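Local coordinates for protein 4-amino-4-deoxychorismate lyase (Legionella pneumophila, PDB 3LUL) that belongs to the class IV aminotransferase fold family and carries pyridoxal phosphate covalently attached to a lysine, at residues Pro121-Ser126 and Asn250-Val255; Ile149-Gln154 and Asp161-Phe166. One frame throughout, in Å; residues are numbered along the deposited sequence. Where two conformers were deposited one is given.

Contact 1 (Pro121-Ser126 and Asn250-Val255)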
ATOM      1  N   PRO B 121      -5.874   4.049  28.499  1.00 15.62           N
ATOM      2  CA  PRO B 121      -6.543   3.088  27.612  1.00 13.95           C
ATOM      3  C   PRO B 121      -7.005   3.708  26.307  1.00 13.27           C
ATOM      4  O   PRO B 121      -7.290   4.901  26.262  1.00 13.01           O
ATOM      5  CB  PRO B 121      -7.740   2.627  28.424  1.00 12.86           C
ATOM      6  CG  PRO B 121      -7.354   2.887  29.822  1.00 18.95           C
ATOM      7  CD  PRO B 121      -6.596   4.162  29.771  1.00 13.49           C
ATOM      8  N   VAL B 122      -7.037   2.891  25.253  1.00 14.49           N
ATOM      9  CA  VAL B 122      -7.283   3.388  23.897  0.70 12.90           C
ATOM     10  C   VAL B 122      -8.760   3.368  23.532  1.00 12.07           C
ATOM     11  O   VAL B 122      -9.493   2.485  23.939  1.00 10.01           O
ATOM     12  CB  VAL B 122      -6.495   2.596  22.831  0.70 14.91           C
ATOM     13  CG1 VAL B 122      -5.023   2.818  23.029  0.70 22.52           C
ATOM     14  CG2 VAL B 122      -6.805   1.137  22.895  0.70 14.95           C
ATOM     15  N   ARG B 123      -9.162   4.367  22.743  1.00 11.20           N
ATOM     16  CA  ARG B 123     -10.498   4.437  22.165  0.50 11.85           C
ATOM     17  C   ARG B 123     -10.434   4.046  20.682  1.00 12.09           C
ATOM     18  O   ARG B 123      -9.636   4.599  19.911  1.00 11.93           O
ATOM     19  CB  ARG B 123     -11.076   5.846  22.326  0.50 12.08           C
ATOM     20  CG  ARG B 123     -11.398   6.255  23.764  0.50 16.86           C
ATOM     21  CD  ARG B 123     -12.331   7.456  23.773  0.50 15.80           C
ATOM     22  NE  ARG B 123     -12.754   7.884  25.104  0.50 22.52           N
ATOM     23  CZ  ARG B 123     -13.819   7.403  25.740  0.50 18.29           C
ATOM     24  NH1 ARG B 123     -14.546   6.440  25.187  0.50 14.52           N
ATOM     25  NH2 ARG B 123     -14.144   7.866  26.940  0.50 21.72           N
ATOM     26  N   LEU B 124     -11.280   3.087  20.289  1.00  9.39           N
ATOM     27  CA  LEU B 124     -11.336   2.551  18.918  1.00 10.24           C
ATOM     28  C   LEU B 124     -12.629   2.915  18.213  1.00  9.04           C
ATOM     29  O   LEU B 124     -13.664   3.067  18.869  1.00  7.29           O
ATOM     30  CB  LEU B 124     -11.240   1.034  18.938  1.00  9.18           C
ATOM     31  CG  LEU B 124      -9.988   0.443  19.567  1.00  8.94           C
ATOM     32  CD1 LEU B 124     -10.017  -1.088  19.521  1.00  9.34           C
ATOM     33  CD2 LEU B 124      -8.731   0.956  18.854  1.00 10.71           C
ATOM     34  N   ILE B 125     -12.550   3.049  16.887  1.00  8.92           N
ATOM     35  CA  ILE B 125     -13.719   3.107  16.024  1.00  9.37           C
ATOM     36  C   ILE B 125     -13.605   2.024  14.975  1.00  9.96           C
ATOM     37  O   ILE B 125     -12.500   1.637  14.588  1.00 11.54           O
ATOM     38  CB  ILE B 125     -13.968   4.508  15.359  1.00 11.60           C
ATOM     39  CG1 ILE B 125     -12.738   5.047  14.635  1.00 16.80           C
ATOM     40  CG2 ILE B 125     -14.529   5.544  16.410  1.00 11.33           C
ATOM     41  CD1 ILE B 125     -12.933   5.375  13.178  1.00 23.15           C
ATOM     42  N   SER B 126     -14.744   1.505  14.532  1.00  9.88           N
ATOM     43  CA  SER B 126     -14.758   0.466  13.508  1.00 11.45           C
ATOM     44  C   SER B 126     -14.698   1.144  12.148  1.00 11.49           C
ATOM     45  O   SER B 126     -15.439   2.080  11.904  1.00 12.95           O
ATOM     46  CB  SER B 126     -16.075  -0.321  13.576  1.00 14.12           C
ATOM     47  OG  SER B 126     -16.196  -1.064  14.763  1.00 18.65           O
ATOM     48  N   ASN B 250     -19.543   3.258  20.256  1.00 13.28           N
ATOM     49  CA  ASN B 250     -20.272   3.675  21.460  1.00 19.53           C
ATOM     50  C   ASN B 250     -20.395   2.588  22.530  1.00 19.64           C
ATOM     51  O   ASN B 250     -21.446   2.406  23.135  1.00 19.29           O
ATOM     52  CB  ASN B 250     -21.642   4.217  21.099  1.00 21.33           C
ATOM     53  CG  ASN B 250     -22.584   3.158  20.559  1.00 25.93           C
ATOM     54  OD1 ASN B 250     -22.279   2.466  19.576  1.00 31.12           O
ATOM     55  ND2 ASN B 250     -23.758   3.040  21.196  1.00 28.75           N
ATOM     56  N   ILE B 251     -19.306   1.892  22.808  1.00 17.56           N
ATOM     57  CA  ILE B 251     -19.341   0.813  23.787  1.00 16.10           C
ATOM     58  C   ILE B 251     -18.118   0.969  24.675  1.00 16.99           C
ATOM     59  O   ILE B 251     -16.990   0.946  24.179  1.00 15.75           O
ATOM     60  CB  ILE B 251     -19.387  -0.563  23.091  1.00 16.77           C
ATOM     61  CG1 ILE B 251     -20.623  -0.649  22.177  1.00 22.16           C
ATOM     62  CG2 ILE B 251     -19.422  -1.700  24.127  1.00 18.16           C
ATOM     63  CD1 ILE B 251     -20.381  -1.267  20.860  1.00 25.63           C
ATOM     64  N   ILE B 252     -18.364   1.163  25.971  1.00 15.00           N
ATOM     65  CA  ILE B 252     -17.320   1.342  26.973  0.50 13.70           C
ATOM     66  C   ILE B 252     -17.102  -0.002  27.657  1.00 14.07           C
ATOM     67  O   ILE B 252     -18.075  -0.674  28.009  1.00 16.64           O
ATOM     68  CB  ILE B 252     -17.740   2.381  28.049  0.50 14.65           C
ATOM     69  CG1 ILE B 252     -18.275   3.660  27.396  0.50 16.63           C
ATOM     70  CG2 ILE B 252     -16.571   2.730  28.949  0.50 13.74           C
ATOM     71  CD1 ILE B 252     -17.231   4.419  26.624  0.50 16.78           C
ATOM     72  N   PHE B 253     -15.837  -0.371  27.861  1.00 11.67           N
ATOM     73  CA  PHE B 253     -15.445  -1.571  28.570  1.00  9.58           C
ATOM     74  C   PHE B 253     -14.757  -1.254  29.894  1.00 11.29           C
ATOM     75  O   PHE B 253     -14.100  -0.215  30.044  1.00 10.73           O
ATOM     76  CB  PHE B 253     -14.435  -2.352  27.728  1.00  9.23           C
ATOM     77  CG  PHE B 253     -14.928  -2.685  26.345  1.00  8.91           C
ATOM     78  CD1 PHE B 253     -15.873  -3.683  26.168  1.00 15.51           C
ATOM     79  CD2 PHE B 253     -14.424  -2.026  25.238  1.00 11.23           C
ATOM     80  CE1 PHE B 253     -16.332  -4.004  24.905  1.00  9.96           C
ATOM     81  CE2 PHE B 253     -14.865  -2.339  23.982  1.00  9.59           C
ATOM     82  CZ  PHE B 253     -15.849  -3.325  23.823  1.00 11.91           C
ATOM     83  N   GLU B 254     -14.882  -2.186  30.838  1.00  9.63           N
ATOM     84  CA  GLU B 254     -13.976  -2.242  31.969  1.00 11.23           C
ATOM     85  C   GLU B 254     -12.564  -2.532  31.435  1.00 11.37           C
ATOM     86  O   GLU B 254     -12.383  -3.453  30.629  1.00 13.78           O
ATOM     87  CB  GLU B 254     -14.421  -3.343  32.946  1.00 12.23           C
ATOM     88  CG  GLU B 254     -13.458  -3.613  34.081  1.00 15.40           C
ATOM     89  CD  GLU B 254     -13.136  -2.364  34.883  1.00 25.85           C
ATOM     90  OE1 GLU B 254     -14.079  -1.757  35.456  1.00 27.04           O
ATOM     91  OE2 GLU B 254     -11.946  -1.986  34.930  1.00 13.35           O
ATOM     92  N   VAL B 255     -11.588  -1.730  31.865  1.00 11.98           N
ATOM     93  CA  VAL B 255     -10.203  -1.857  31.394  1.00 12.57           C
ATOM     94  C   VAL B 255      -9.330  -2.793  32.228  1.00 14.05           C
ATOM     95  O   VAL B 255      -8.281  -3.244  31.760  1.00 15.84           O
ATOM     96  CB  VAL B 255      -9.524  -0.485  31.243  1.00 13.76           C
ATOM     97  CG1 VAL B 255     -10.249   0.340  30.166  1.00 10.98           C
ATOM     98  CG2 VAL B 255      -9.454   0.258  32.567  1.00 12.32           C
TER

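Contact 2 (Ile149-Gln154 and Asp161-Phe166)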
ATOM      1  N   ILE B 149      -2.977   4.686   7.657  1.00  9.72           N
ATOM      2  CA  ILE B 149      -2.872   6.128   7.918  1.00  9.37           C
ATOM      3  C   ILE B 149      -4.230   6.808   7.784  1.00  9.63           C
ATOM      4  O   ILE B 149      -4.644   7.548   8.676  1.00 11.47           O
ATOM      5  CB  ILE B 149      -1.824   6.809   6.966  1.00  8.72           C
ATOM      6  CG1 ILE B 149      -0.415   6.324   7.325  1.00  8.33           C
ATOM      7  CG2 ILE B 149      -1.917   8.352   7.066  1.00  7.63           C
ATOM      8  CD1 ILE B 149       0.629   6.682   6.279  1.00 10.79           C
ATOM      9  N   ILE B 150      -4.928   6.553   6.688  1.00  8.98           N
ATOM     10  CA  ILE B 150      -6.248   7.167   6.463  1.00 10.86           C
ATOM     11  C   ILE B 150      -7.234   6.771   7.608  1.00 10.52           C
ATOM     12  O   ILE B 150      -7.915   7.624   8.176  1.00 12.74           O
ATOM     13  CB  ILE B 150      -6.803   6.776   5.064  1.00  8.68           C
ATOM     14  CG1 ILE B 150      -5.917   7.372   3.934  1.00  9.13           C
ATOM     15  CG2 ILE B 150      -8.301   7.211   4.920  1.00 11.03           C
ATOM     16  CD1 ILE B 150      -6.294   6.854   2.547  1.00  6.78           C
ATOM     17  N   ALA B 151      -7.267   5.479   7.931  1.00  9.38           N
ATOM     18  CA  ALA B 151      -8.132   4.930   8.971  1.00 10.36           C
ATOM     19  C   ALA B 151      -7.806   5.557  10.333  1.00 10.90           C
ATOM     20  O   ALA B 151      -8.700   6.002  11.062  1.00 11.44           O
ATOM     21  CB  ALA B 151      -7.992   3.426   8.998  1.00  9.26           C
ATOM     22  N   GLN B 152      -6.527   5.670  10.664  1.00 11.55           N
ATOM     23  CA  GLN B 152      -6.157   6.324  11.922  1.00 12.47           C
ATOM     24  C   GLN B 152      -6.505   7.817  11.984  1.00 11.57           C
ATOM     25  O   GLN B 152      -7.016   8.314  12.994  1.00 12.83           O
ATOM     26  CB  GLN B 152      -4.683   6.131  12.252  1.00 14.80           C
ATOM     27  CG  GLN B 152      -4.338   6.804  13.595  1.00 20.69           C
ATOM     28  CD  GLN B 152      -3.235   6.133  14.304  1.00 26.85           C
ATOM     29  OE1 GLN B 152      -2.198   5.875  13.728  1.00 29.68           O
ATOM     30  NE2 GLN B 152      -3.449   5.817  15.557  1.00 30.42           N
ATOM     31  N   ARG B 153      -6.273   8.538  10.904  1.00 10.48           N
ATOM     32  CA  ARG B 153      -6.759   9.918  10.830  1.00 11.35           C
ATOM     33  C   ARG B 153      -8.257  10.054  11.026  1.00 12.43           C
ATOM     34  O   ARG B 153      -8.703  11.026  11.646  1.00 12.92           O
ATOM     35  CB  ARG B 153      -6.372  10.550   9.516  1.00 13.78           C
ATOM     36  CG  ARG B 153      -4.863  10.749   9.348  1.00 14.81           C
ATOM     37  CD  ARG B 153      -4.638  11.758   8.207  1.00 20.33           C
ATOM     38  NE  ARG B 153      -3.299  11.729   7.615  1.00 23.02           N
ATOM     39  CZ  ARG B 153      -2.187  12.056   8.270  1.00 19.94           C
ATOM     40  NH1 ARG B 153      -2.232  12.416   9.561  1.00 30.45           N
ATOM     41  NH2 ARG B 153      -1.016  12.040   7.635  1.00 21.10           N
ATOM     42  N   GLN B 154      -9.044   9.101  10.533  1.00 12.79           N
ATOM     43  CA  GLN B 154     -10.519   9.182  10.709  1.00 15.33           C
ATOM     44  C   GLN B 154     -10.900   9.002  12.167  1.00 12.39           C
ATOM     45  O   GLN B 154     -11.780   9.705  12.709  1.00 12.84           O
ATOM     46  CB  GLN B 154     -11.258   8.115   9.910  1.00 16.66           C
ATOM     47  CG  GLN B 154     -11.260   8.338   8.425  1.00 21.14           C
ATOM     48  CD  GLN B 154     -12.232   7.424   7.669  1.00 22.73           C
ATOM     49  OE1 GLN B 154     -12.970   6.641   8.266  1.00 31.48           O
ATOM     50  NE2 GLN B 154     -12.211   7.525   6.345  1.00 25.73           N
ATOM     51  N   ASP B 161      -8.738   7.055  19.162  1.00 14.46           N
ATOM     52  CA  ASP B 161      -7.285   6.915  19.077  1.00 13.78           C
ATOM     53  C   ASP B 161      -6.814   6.060  17.898  1.00 15.90           C
ATOM     54  O   ASP B 161      -5.739   6.313  17.353  1.00 18.25           O
ATOM     55  CB  ASP B 161      -6.747   6.316  20.373  1.00 12.94           C
ATOM     56  CG  ASP B 161      -7.094   7.178  21.577  1.00 19.43           C
ATOM     57  OD1 ASP B 161      -6.747   8.380  21.547  1.00 16.90           O
ATOM     58  OD2 ASP B 161      -7.757   6.680  22.496  1.00 12.74           O
ATOM     59  N   ASP B 162      -7.570   5.033  17.544  1.00 15.51           N
ATOM     60  CA  ASP B 162      -7.096   4.046  16.559  1.00 12.22           C
ATOM     61  C   ASP B 162      -8.341   3.454  15.929  1.00 12.31           C
ATOM     62  O   ASP B 162      -9.469   3.712  16.401  1.00 11.26           O
ATOM     63  CB  ASP B 162      -6.209   3.015  17.261  1.00 12.15           C
ATOM     64  CG  ASP B 162      -5.316   2.181  16.303  1.00 19.33           C
ATOM     65  OD1 ASP B 162      -5.392   2.335  15.054  1.00 20.27           O
ATOM     66  OD2 ASP B 162      -4.561   1.337  16.855  1.00 22.54           O
ATOM     67  N   ALA B 163      -8.141   2.714  14.839  1.00  8.58           N
ATOM     68  CA  ALA B 163      -9.197   2.147  14.022  1.00  7.65           C
ATOM     69  C   ALA B 163      -9.066   0.637  14.008  1.00  6.59           C
ATOM     70  O   ALA B 163      -7.944   0.112  14.011  1.00 12.56           O
ATOM     71  CB  ALA B 163      -9.073   2.664  12.596  1.00  7.02           C
ATOM     72  N   LEU B 164     -10.209  -0.036  13.983  1.00  8.68           N
ATOM     73  CA  LEU B 164     -10.351  -1.473  13.945  1.00  8.29           C
ATOM     74  C   LEU B 164     -10.972  -1.915  12.612  1.00  7.44           C
ATOM     75  O   LEU B 164     -12.037  -1.412  12.189  1.00  8.34           O
ATOM     76  CB  LEU B 164     -11.225  -1.938  15.099  1.00  7.71           C
ATOM     77  CG  LEU B 164     -11.358  -3.431  15.307  1.00 10.49           C
ATOM     78  CD1 LEU B 164     -10.019  -4.088  15.734  1.00  7.10           C
ATOM     79  CD2 LEU B 164     -12.446  -3.665  16.406  1.00 11.23           C
ATOM     80  N   PHE B 165     -10.290  -2.832  11.942  1.00  7.76           N
ATOM     81  CA  PHE B 165     -10.735  -3.395  10.669  1.00  8.31           C
ATOM     82  C   PHE B 165     -11.433  -4.755  10.809  1.00  9.93           C
ATOM     83  O   PHE B 165     -11.097  -5.584  11.678  1.00 11.10           O
ATOM     84  CB  PHE B 165      -9.564  -3.561   9.709  1.00  9.04           C
ATOM     85  CG  PHE B 165      -8.802  -2.298   9.480  1.00  7.36           C
ATOM     86  CD1 PHE B 165      -9.188  -1.399   8.489  1.00  7.41           C
ATOM     87  CD2 PHE B 165      -7.704  -1.995  10.245  1.00  9.07           C
ATOM     88  CE1 PHE B 165      -8.477  -0.222   8.242  1.00 11.09           C
ATOM     89  CE2 PHE B 165      -6.975  -0.802  10.018  1.00 13.11           C
ATOM     90  CZ  PHE B 165      -7.380   0.094   9.018  1.00 10.84           C
ATOM     91  N   PHE B 166     -12.372  -4.948   9.897  1.00 10.56           N
ATOM     92  CA  PHE B 166     -13.120  -6.159   9.696  1.00 10.78           C
ATOM     93  C   PHE B 166     -12.909  -6.728   8.272  1.00 11.01           C
ATOM     94  O   PHE B 166     -12.583  -5.983   7.312  1.00 10.91           O
ATOM     95  CB  PHE B 166     -14.584  -5.882   9.945  1.00 10.73           C
ATOM     96  CG  PHE B 166     -14.905  -5.552  11.398  1.00  8.87           C
ATOM     97  CD1 PHE B 166     -14.613  -4.298  11.924  1.00 10.18           C
ATOM     98  CD2 PHE B 166     -15.485  -6.504  12.231  1.00 11.02           C
ATOM     99  CE1 PHE B 166     -14.876  -4.008  13.298  1.00 14.28           C
ATOM    100  CE2 PHE B 166     -15.755  -6.203  13.579  1.00 12.97           C
ATOM    101  CZ  PHE B 166     -15.456  -4.964  14.090  1.00 12.23           C
TER

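Contact 1 (Pro121-Ser126 and Asn250-Val255)
Pro121 and Val255 bring Pro121-Ser126 and Asn250-Val255 closest together, their CA atoms 7.2 Å apart; at Arg123 and Ile252 the CA separation has grown to 8.9 Å. No backbone hydrogen bond spans that distance. Strand 241-248 is the go-between: it runs parallel to strand 122-131, pairing with it through Val122 and Leu124, and antiparallel to the short, weakly bonded strand at about 251-252. Val255 CG1 lies 3.8 Å from Pro121 CB and nearly as close to Pro121 CG, the two side chains crossing at about a right angle. Val255 has CG1 anti to its carbonyl carbon (chi1 -63°), which turns this methyl to the proline ring. A second touch is tentative, since both side chains were modelled in two conformers: in those given, the extended chain of Arg123 brings NH1 to 3.7 Å from Ile252 CD1, the methyl at the edge of the guanidinium, in its plane. NH1 also has a hydrogen bond to Ser247 OG on strand 241-248, and Val255 O accepts one from Arg244. The contact thus joins strand 122-131 to the chain leading into helix 258-269 by van der Waals touches at the surface, while several of the segments' hydrogen bonds go to strand 241-248.

Contact 2 (Ile149-Gln154 and Asp161-Phe166)
The ring of Phe165 meets Ala151 obliquely: CZ lies 3.4 Å from Ala151 CB, a snug fit, with CE1 slightly farther off. The same ring makes a cation-pi interaction with Arg131. The amide of Gln152 is the second flat group, and Asp161 O sits almost exactly in its plane. Gln152 NE2 donates to this carbonyl oxygen over 3.0 Å, with an N-H...O angle of 162°, and also lies in the carbonyl plane. CG anti to the backbone N (chi1 -179°) and an extended chain beyond it carry the amide from the helix to the start of the strand. The carboxylate of Asp162, tilted from the amide, is no close partner of it; its OD1 accepts from Ala163 N at 2.8 Å, well above the carboxylate plane, and from Thr176 OG1. Between amide and ring, Ala163 CB packs 3.8 Å from Ala151 CB and a little nearer Ala151 O. Consistent with two small alanines facing each other, the axes of 149-154 and 162-166 approach to 6.5 Å, crossing at 122°. Small apolar groups thus probably allow the closeness, while one nearly straight hydrogen bond from the Gln152 amide occupies Asp161 O where the strand begins.

How the contacts relate
Side by side, the two contacts illustrate how burial and chemistry go together in one mixed sheet. Contact 1 is a surface contact between a sheet strand and the segment after strand 241-248, sparse and without a hydrogen bond of its own; contact 2 is largely buried, with a helix laid against a strand. Their centres are 13 Å apart, yet strands 122-131 and 162-167 are parallel neighbours, so the contacts touch directly: Ile125 O and Leu164 N are 2.9 Å apart, a probable hydrogen bond. Helix 146-157, coming between these strands in sequence, makes a beta-alpha-beta crossover. Other residues of the helix, and Gln152 too, meet the second subunit, where Arg153 forms a salt bridge with Glu27 of that subunit.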